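Side-chain contact in putative NAD(P)H-flavin oxidoreductase (Streptococcus pyogenes serotype M1, PDB 2HAY), which binds flavin mononucleotide and probably works as an NAD(P)H-dependent oxidoreductase of the nitroreductase family: residues M156-A159 / A160-I164. Numbering follows the deposited sequence.
Sequences MMTA and ALLGI
In one of its two modelled conformers, Met-157 sends CG anti to its backbone N (chi1 -179°), and Leu-161 sets CG anti to its own carbonyl carbon (chi1 -72°). The two side chains thereby meet one turn apart at the C-terminal end of helix 137-162, which closes in a Schellman motif. In that conformer Met-157 CG lies 4.0 Å from Leu-161 CD1, and the chains pass each other at a slant. The selenomethionine chain of Met-157 then bends at both later torsions, on its way to CE. Leu-161 N also donates to Met-157 O, at 2.9 Å. Both residues pack on helix 6-18 of the same chain, and each also touches its own counterpart in the second subunit, so this face lies at the dimer interface. Thr-158 turns to helix 32-43, and its OG1 is hydrogen-bonded to Asn-154 O. On the FMN side, the side chain of Met-156 comes within about 5 Å of the bound flavin mononucleotide. Gly-163 ends the helix with a positive phi of 82°, and its N bonds Ala-160 O. Ile-164 leads into strand 165-169 and rests its CB 3.8 Å from Ala-159 CB. Ile-164 N reaches Ala-159 O at 2.8 Å from above the carbonyl plane.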
loop_
_atom_site.group_PDB
_atom_site.type_symbol
_atom_site.label_atom_id
_atom_site.label_comp_id
_atom_site.label_asym_id
_atom_site.label_seq_id
_atom_site.Cartn_x
_atom_site.Cartn_y
_atom_site.Cartn_z
HETATM N N MSE B 156 2.249 -1.965 9.817
HETATM C CA MSE B 156 3.678 -1.888 10.084
HETATM C C MSE B 156 4.101 -0.633 10.832
HETATM O O MSE B 156 4.997 -0.714 11.659
HETATM C CB MSE B 156 4.479 -1.994 8.797
HETATM C CG MSE B 156 4.461 -3.417 8.190
HETATM SE SE MSE B 156 5.778 -3.534 6.769
HETATM C CE MSE B 156 4.901 -2.340 5.528
HETATM N N MSE B 157 3.471 0.507 10.536
HETATM C CA MSE B 157 3.727 1.754 11.276
HETATM C C MSE B 157 3.215 1.673 12.716
HETATM O O MSE B 157 3.919 2.060 13.664
HETATM C CB MSE B 157 3.129 2.982 10.565
HETATM C CG MSE B 157 3.404 4.306 11.298
HETATM SE SE MSE B 157 5.318 4.666 11.519
HETATM C CE MSE B 157 5.635 5.223 9.685
ATOM N N THR B 158 1.992 1.178 12.865
ATOM C CA THR B 158 1.410 0.902 14.174
ATOM C C THR B 158 2.305 -0.053 14.977
ATOM O O THR B 158 2.669 0.275 16.083
ATOM C CB THR B 158 -0.022 0.346 14.023
ATOM O OG1 THR B 158 -0.793 1.293 13.276
ATOM C CG2 THR B 158 -0.691 0.127 15.401
ATOM N N ALA B 159 2.696 -1.200 14.397
ATOM C CA ALA B 159 3.685 -2.078 15.026
ATOM C C ALA B 159 4.970 -1.340 15.425
ATOM O O ALA B 159 5.442 -1.493 16.531
ATOM C CB ALA B 159 4.012 -3.290 14.118
ATOM N N ALA B 160 5.515 -0.519 14.528
ATOM C CA ALA B 160 6.771 0.166 14.786
ATOM C C ALA B 160 6.669 1.113 15.992
ATOM O O ALA B 160 7.543 1.110 16.843
ATOM C CB ALA B 160 7.233 0.917 13.552
ATOM N N LEU B 161 5.578 1.878 16.059
ATOM C CA LEU B 161 5.274 2.788 17.169
ATOM C C LEU B 161 5.113 2.048 18.503
ATOM O O LEU B 161 5.354 2.604 19.579
ATOM C CB LEU B 161 4.017 3.605 16.859
ATOM C CG LEU B 161 4.186 4.687 15.804
ATOM C CD1 LEU B 161 2.826 5.058 15.176
ATOM C CD2 LEU B 161 4.894 5.957 16.330
ATOM N N LEU B 162 4.744 0.777 18.398
ATOM C CA LEU B 162 4.582 -0.093 19.533
ATOM C C LEU B 162 5.882 -0.835 19.895
ATOM O O LEU B 162 5.957 -1.482 20.933
ATOM C CB LEU B 162 3.451 -1.079 19.227
ATOM C CG LEU B 162 2.025 -0.508 19.286
ATOM C CD1 LEU B 162 1.044 -1.620 18.916
ATOM C CD2 LEU B 162 1.695 0.086 20.692
ATOM N N GLY B 163 6.906 -0.724 19.057
ATOM C CA GLY B 163 8.154 -1.472 19.268
ATOM C C GLY B 163 8.104 -2.897 18.765
ATOM O O GLY B 163 8.963 -3.699 19.085
ATOM N N ILE B 164 7.087 -3.205 17.956
ATOM C CA ILE B 164 6.880 -4.534 17.421
ATOM C C ILE B 164 7.546 -4.578 16.044
ATOM O O ILE B 164 7.311 -3.712 15.203
ATOM C CB ILE B 164 5.363 -4.875 17.355
ATOM C CG1 ILE B 164 4.799 -4.983 18.776
ATOM C CG2 ILE B 164 5.100 -6.142 16.516
ATOM C CD1 ILE B 164 3.277 -5.042 18.823
#